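Local structure of Rab5 protein, putative (Plasmodium falciparum, 3CLV) at residues S22-E34 with S184-Y196. The protein is a putative Rab5 small G protein of the Ras family, with a P-loop nucleotide-binding fold that holds guanosine-5'-diphosphate in this model. Residues are numbered along the deposited sequence; the frame is centred on the assembly and turned at random. Where two conformers were deposited one is given.
With GDP (guanosine-5'-diphosphate), chain D.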
loop_
_atom_site.group_PDB
_atom_site.type_symbol
_atom_site.label_atom_id
_atom_site.label_comp_id
_atom_site.label_asym_id
_atom_site.label_seq_id
_atom_site.Cartn_x
_atom_site.Cartn_y
_atom_site.Cartn_z
ATOM N N SER A 22 -10.145 -11.761 -14.411
ATOM C CA SER A 22 -11.417 -12.472 -14.539
ATOM C C SER A 22 -12.073 -12.751 -13.186
ATOM O O SER A 22 -13.290 -12.599 -13.034
ATOM C CB SER A 22 -11.244 -13.747 -15.350
ATOM O OG SER A 22 -10.754 -13.447 -16.653
ATOM N N ILE A 23 -11.267 -13.140 -12.193
ATOM C CA ILE A 23 -11.789 -13.269 -10.830
ATOM C C ILE A 23 -12.396 -11.940 -10.362
ATOM O O ILE A 23 -13.495 -11.919 -9.804
ATOM C CB ILE A 23 -10.695 -13.777 -9.846
ATOM C CG1 ILE A 23 -10.312 -15.216 -10.182
ATOM C CG2 ILE A 23 -11.157 -13.661 -8.361
ATOM C CD1 ILE A 23 -9.004 -15.685 -9.498
ATOM N N VAL A 24 -11.685 -10.831 -10.580
ATOM C CA VAL A 24 -12.190 -9.509 -10.210
ATOM C C VAL A 24 -13.475 -9.138 -10.990
ATOM O O VAL A 24 -14.414 -8.603 -10.417
ATOM C CB VAL A 24 -11.102 -8.405 -10.375
ATOM C CG1 VAL A 24 -11.711 -6.965 -10.348
ATOM C CG2 VAL A 24 -10.010 -8.570 -9.325
ATOM N N LEU A 25 -13.507 -9.417 -12.291
ATOM C CA LEU A 25 -14.683 -9.047 -13.076
ATOM C C LEU A 25 -15.943 -9.824 -12.659
ATOM O O LEU A 25 -17.046 -9.257 -12.564
ATOM C CB LEU A 25 -14.410 -9.224 -14.567
ATOM C CG LEU A 25 -15.504 -8.640 -15.468
ATOM C CD1 LEU A 25 -15.528 -7.105 -15.340
ATOM C CD2 LEU A 25 -15.261 -9.074 -16.888
ATOM N N ARG A 26 -15.763 -11.121 -12.425
ATOM C CA ARG A 26 -16.830 -12.024 -12.002
ATOM C C ARG A 26 -17.278 -11.609 -10.607
ATOM O O ARG A 26 -18.470 -11.468 -10.353
ATOM C CB ARG A 26 -16.310 -13.464 -12.006
ATOM C CG ARG A 26 -17.302 -14.532 -11.613
ATOM C CD ARG A 26 -17.899 -15.121 -12.879
ATOM N NE ARG A 26 -19.196 -14.565 -13.132
ATOM C CZ ARG A 26 -19.978 -14.897 -14.150
ATOM N NH1 ARG A 26 -19.588 -15.783 -15.068
ATOM N NH2 ARG A 26 -21.154 -14.323 -14.236
ATOM N N LEU A 27 -16.310 -11.363 -9.726
ATOM C CA LEU A 27 -16.613 -10.943 -8.360
ATOM C C LEU A 27 -17.400 -9.638 -8.306
ATOM O O LEU A 27 -18.435 -9.561 -7.629
ATOM C CB LEU A 27 -15.336 -10.843 -7.515
ATOM C CG LEU A 27 -15.558 -10.415 -6.068
ATOM C CD1 LEU A 27 -16.096 -11.601 -5.274
ATOM C CD2 LEU A 27 -14.255 -9.868 -5.474
ATOM N N THR A 28 -16.939 -8.627 -9.038
ATOM C CA THR A 28 -17.469 -7.280 -8.875
ATOM C C THR A 28 -18.592 -6.904 -9.839
ATOM O O THR A 28 -19.410 -6.020 -9.538
ATOM C CB THR A 28 -16.345 -6.235 -8.913
ATOM O OG1 THR A 28 -15.696 -6.270 -10.195
ATOM C CG2 THR A 28 -15.321 -6.550 -7.805
ATOM N N LYS A 29 -18.651 -7.578 -10.985
ATOM C CA LYS A 29 -19.595 -7.200 -12.025
ATOM C C LYS A 29 -20.371 -8.402 -12.590
ATOM O O LYS A 29 -21.152 -8.260 -13.539
ATOM C CB LYS A 29 -18.858 -6.413 -13.116
ATOM C CG LYS A 29 -18.342 -5.058 -12.624
ATOM C CD LYS A 29 -17.444 -4.354 -13.632
ATOM C CE LYS A 29 -17.070 -2.941 -13.154
ATOM N NZ LYS A 29 -16.217 -2.205 -14.143
ATOM N N ASP A 30 -20.165 -9.575 -11.985
ATOM C CA ASP A 30 -20.851 -10.810 -12.364
ATOM C C ASP A 30 -20.802 -11.058 -13.877
ATOM O O ASP A 30 -21.822 -11.385 -14.505
ATOM C CB ASP A 30 -22.283 -10.804 -11.820
ATOM C CG ASP A 30 -22.916 -12.173 -11.816
ATOM O OD1 ASP A 30 -22.192 -13.186 -11.733
ATOM O OD2 ASP A 30 -24.159 -12.222 -11.910
ATOM N N THR A 31 -19.604 -10.888 -14.442
ATOM C CA THR A 31 -19.375 -10.910 -15.880
ATOM C C THR A 31 -18.086 -11.658 -16.181
ATOM O O THR A 31 -17.135 -11.593 -15.400
ATOM C CB THR A 31 -19.241 -9.458 -16.449
ATOM O OG1 THR A 31 -20.515 -8.832 -16.424
ATOM C CG2 THR A 31 -18.759 -9.464 -17.897
ATOM N N PHE A 32 -18.060 -12.363 -17.311
ATOM C CA PHE A 32 -16.848 -13.015 -17.793
ATOM C C PHE A 32 -16.557 -12.668 -19.255
ATOM O O PHE A 32 -17.469 -12.700 -20.097
ATOM C CB PHE A 32 -16.952 -14.535 -17.587
ATOM C CG PHE A 32 -15.806 -15.323 -18.182
ATOM C CD1 PHE A 32 -14.590 -15.456 -17.499
ATOM C CD2 PHE A 32 -15.951 -15.953 -19.410
ATOM C CE1 PHE A 32 -13.531 -16.180 -18.067
ATOM C CE2 PHE A 32 -14.912 -16.705 -19.965
ATOM C CZ PHE A 32 -13.700 -16.815 -19.285
ATOM N N HIS A 33 -15.284 -12.370 -19.549
ATOM C CA HIS A 33 -14.818 -12.151 -20.925
ATOM C C HIS A 33 -13.839 -13.239 -21.352
ATOM O O HIS A 33 -12.811 -13.428 -20.696
ATOM C CB HIS A 33 -14.141 -10.771 -21.072
ATOM C CG HIS A 33 -15.027 -9.612 -20.725
ATOM N ND1 HIS A 33 -14.525 -8.385 -20.352
ATOM C CD2 HIS A 33 -16.378 -9.489 -20.694
ATOM C CE1 HIS A 33 -15.523 -7.556 -20.111
ATOM N NE2 HIS A 33 -16.659 -8.201 -20.316
ATOM N N GLU A 34 -14.163 -13.931 -22.459
ATOM C CA GLU A 34 -13.325 -15.022 -22.977
ATOM C C GLU A 34 -11.974 -14.510 -23.484
ATOM O O GLU A 34 -10.993 -15.258 -23.531
ATOM C CB GLU A 34 -14.046 -15.804 -24.089
ATOM C CG GLU A 34 -15.305 -16.543 -23.648
ATOM C CD GLU A 34 -15.055 -17.970 -23.147
ATOM O OE1 GLU A 34 -16.045 -18.705 -22.952
ATOM O OE2 GLU A 34 -13.891 -18.372 -22.951
ATOM N N SER A 184 -13.810 -21.331 -10.867
ATOM C CA SER A 184 -13.925 -20.957 -12.268
ATOM C C SER A 184 -14.494 -19.547 -12.360
ATOM O O SER A 184 -15.626 -19.283 -11.936
ATOM C CB SER A 184 -14.759 -21.975 -13.075
ATOM O OG SER A 184 -14.869 -21.574 -14.451
ATOM N N ALA A 185 -13.689 -18.617 -12.878
ATOM C CA ALA A 185 -14.196 -17.283 -13.240
ATOM C C ALA A 185 -15.222 -17.396 -14.363
ATOM O O ALA A 185 -16.167 -16.619 -14.423
ATOM C CB ALA A 185 -13.049 -16.363 -13.669
ATOM N N LYS A 186 -15.020 -18.362 -15.255
ATOM C CA LYS A 186 -15.938 -18.588 -16.388
ATOM C C LYS A 186 -17.365 -18.931 -15.928
ATOM O O LYS A 186 -18.328 -18.286 -16.346
ATOM C CB LYS A 186 -15.363 -19.629 -17.362
ATOM C CG LYS A 186 -16.154 -19.766 -18.698
ATOM C CD LYS A 186 -15.504 -20.747 -19.666
ATOM C CE LYS A 186 -16.441 -21.088 -20.844
ATOM N NZ LYS A 186 -15.671 -21.886 -21.856
ATOM N N THR A 187 -17.509 -19.920 -15.045
ATOM C CA THR A 187 -18.852 -20.324 -14.586
ATOM C C THR A 187 -19.292 -19.576 -13.327
ATOM O O THR A 187 -20.474 -19.568 -12.981
ATOM C CB THR A 187 -18.947 -21.857 -14.355
ATOM O OG1 THR A 187 -18.101 -22.242 -13.258
ATOM C CG2 THR A 187 -18.528 -22.618 -15.604
ATOM N N GLY A 188 -18.335 -18.939 -12.646
ATOM C CA GLY A 188 -18.609 -18.278 -11.360
ATOM C C GLY A 188 -18.398 -19.169 -10.135
ATOM O O GLY A 188 -18.557 -18.721 -8.993
ATOM N N THR A 189 -18.035 -20.424 -10.363
ATOM C CA THR A 189 -17.853 -21.383 -9.265
ATOM C C THR A 189 -16.831 -20.926 -8.208
ATOM O O THR A 189 -15.660 -20.729 -8.525
ATOM C CB THR A 189 -17.445 -22.766 -9.816
ATOM O OG1 THR A 189 -18.490 -23.247 -10.678
ATOM C CG2 THR A 189 -17.229 -23.763 -8.685
ATOM N N ASN A 190 -17.294 -20.764 -6.964
ATOM C CA ASN A 190 -16.420 -20.523 -5.788
ATOM C C ASN A 190 -15.684 -19.178 -5.773
ATOM O O ASN A 190 -14.813 -18.946 -4.930
ATOM C CB ASN A 190 -15.410 -21.677 -5.594
ATOM C CG ASN A 190 -16.007 -22.876 -4.855
ATOM O OD1 ASN A 190 -17.040 -22.769 -4.199
ATOM N ND2 ASN A 190 -15.342 -24.009 -4.949
ATOM N N ILE A 191 -16.047 -18.292 -6.697
ATOM C CA ILE A 191 -15.418 -16.966 -6.769
ATOM C C ILE A 191 -15.691 -16.130 -5.529
ATOM O O ILE A 191 -14.740 -15.650 -4.901
ATOM C CB ILE A 191 -15.790 -16.210 -8.076
ATOM C CG1 ILE A 191 -15.325 -17.011 -9.301
ATOM C CG2 ILE A 191 -15.233 -14.756 -8.076
ATOM C CD1 ILE A 191 -13.785 -17.188 -9.447
ATOM N N LYS A 192 -16.968 -15.972 -5.164
ATOM C CA LYS A 192 -17.340 -15.261 -3.940
ATOM C C LYS A 192 -16.770 -15.982 -2.725
ATOM O O LYS A 192 -16.351 -15.333 -1.752
ATOM C CB LYS A 192 -18.867 -15.121 -3.790
ATOM C CG LYS A 192 -19.541 -14.127 -4.750
ATOM C CD LYS A 192 -21.030 -14.036 -4.354
ATOM C CE LYS A 192 -21.974 -13.974 -5.545
ATOM N NZ LYS A 192 -22.492 -12.575 -5.730
ATOM N N ASN A 193 -16.718 -17.311 -2.809
ATOM C CA ASN A 193 -16.240 -18.153 -1.705
ATOM C C ASN A 193 -14.761 -17.896 -1.367
ATOM O O ASN A 193 -14.337 -18.078 -0.231
ATOM C CB ASN A 193 -16.471 -19.643 -2.009
ATOM C CG ASN A 193 -17.930 -20.093 -1.795
ATOM O OD1 ASN A 193 -18.669 -19.526 -0.998
ATOM N ND2 ASN A 193 -18.323 -21.156 -2.490
ATOM N N ILE A 194 -13.974 -17.449 -2.349
ATOM C CA ILE A 194 -12.596 -17.029 -2.031
ATOM C C ILE A 194 -12.645 -16.039 -0.861
ATOM O O ILE A 194 -11.920 -16.160 0.119
ATOM C CB ILE A 194 -11.906 -16.312 -3.230
ATOM C CG1 ILE A 194 -11.688 -17.264 -4.409
ATOM C CG2 ILE A 194 -10.586 -15.646 -2.774
ATOM C CD1 ILE A 194 -11.284 -16.541 -5.740
ATOM N N PHE A 195 -13.510 -15.048 -0.981
ATOM C CA PHE A 195 -13.553 -13.953 -0.050
ATOM C C PHE A 195 -14.351 -14.314 1.192
ATOM O O PHE A 195 -14.088 -13.770 2.257
ATOM C CB PHE A 195 -14.075 -12.708 -0.767
ATOM C CG PHE A 195 -13.120 -12.220 -1.822
ATOM C CD1 PHE A 195 -12.084 -11.354 -1.484
ATOM C CD2 PHE A 195 -13.210 -12.692 -3.134
ATOM C CE1 PHE A 195 -11.188 -10.922 -2.438
ATOM C CE2 PHE A 195 -12.317 -12.284 -4.101
ATOM C CZ PHE A 195 -11.293 -11.394 -3.758
ATOM N N TYR A 196 -15.269 -15.277 1.066
ATOM C CA TYR A 196 -15.997 -15.787 2.243
ATOM C C TYR A 196 -15.010 -16.440 3.199
ATOM O O TYR A 196 -15.038 -16.169 4.409
ATOM C CB TYR A 196 -17.085 -16.808 1.862
ATOM C CG TYR A 196 -18.259 -16.240 1.071
ATOM C CD1 TYR A 196 -18.467 -14.868 0.964
ATOM C CD2 TYR A 196 -19.178 -17.090 0.456
ATOM C CE1 TYR A 196 -19.542 -14.353 0.231
ATOM C CE2 TYR A 196 -20.248 -16.588 -0.275
ATOM C CZ TYR A 196 -20.420 -15.222 -0.382
ATOM O OH TYR A 196 -21.493 -14.725 -1.095
HETATM P PB GDP D . -4.679 -12.536 -15.595
HETATM O O1B GDP D . -5.328 -11.284 -15.101
HETATM O O2B GDP D . -3.513 -12.218 -16.504
HETATM O O3B GDP D . -4.190 -13.425 -14.480
HETATM O O3A GDP D . -5.736 -13.449 -16.420
HETATM P PA GDP D . -7.035 -12.907 -17.230
HETATM O O1A GDP D . -6.629 -11.825 -18.218
HETATM O O2A GDP D . -8.183 -12.543 -16.340
HETATM O "O5'" GDP D . -7.427 -14.221 -18.071
HETATM C "C5'" GDP D . -6.547 -14.797 -19.043
HETATM C "C4'" GDP D . -7.390 -15.648 -20.000
HETATM O "O4'" GDP D . -7.933 -16.778 -19.312
HETATM C "C3'" GDP D . -8.580 -14.928 -20.629
HETATM O "O3'" GDP D . -8.675 -15.452 -21.959
HETATM C "C2'" GDP D . -9.793 -15.392 -19.818
HETATM O "O2'" GDP D . -11.028 -15.394 -20.548
HETATM C "C1'" GDP D . -9.361 -16.805 -19.458
HETATM N N9 GDP D . -9.912 -17.240 -18.171
HETATM C C8 GDP D . -9.813 -16.585 -16.994
HETATM N N7 GDP D . -10.428 -17.283 -16.020
HETATM C C5 GDP D . -10.916 -18.413 -16.581
HETATM C C6 GDP D . -11.671 -19.600 -16.115
HETATM O O6 GDP D . -11.999 -19.700 -14.908
HETATM N N1 GDP D . -11.979 -20.557 -17.030
HETATM C C2 GDP D . -11.622 -20.478 -18.338
HETATM N N2 GDP D . -11.967 -21.490 -19.175
HETATM N N3 GDP D . -10.940 -19.403 -18.846
HETATM C C4 GDP D . -10.567 -18.378 -18.012
#
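Phe32 turns one face of its ring to Lys186, whose CA lies 3.6 Å from the ring centroid, a CH-pi contact; N9 of the GDP base lies at the ring's edge. With CG anti to the backbone N (chi1 174°), the ring lies across the Lys186 backbone and brings CZ within 3.3 Å of GDP O2'. The Arg26 guanidinium has the carbonyl oxygens of Ala185 and Lys186 at its edge, while Thr31 C sits over one face. Arg26 NH2 makes a salt bridge to Asp30 OD1 (2.9 Å), met from above the carboxylate plane, tying the guanidinium to the loop after the helix. In the conformer given, Lys186 NZ lies 3.4 Å from Glu34 OE1, a long, tentative salt bridge. Ser184-Ala185-Lys186 is the SAK motif of Ras-family proteins, at the guanine base: small Ala185 brings CB within 3.6 Å of Ser22 CB, and its N bonds weakly to GDP O6. Ser22, on the helix following the P-loop, binds GDP O2A through OG and N. Beta-branched Ile191 suits its place between two side chains, CG2 against Leu27 CB, CD1 against Ile23 CG1; Leu27 CD2 meets Phe195 CE2. Helix segments 22-29 and 191-196 cross at -88°; Ile23 and Ile194 also rest on strand 119-125, Leu27 and Phe195 on strand 43-50, Ile191 on strand 179-183.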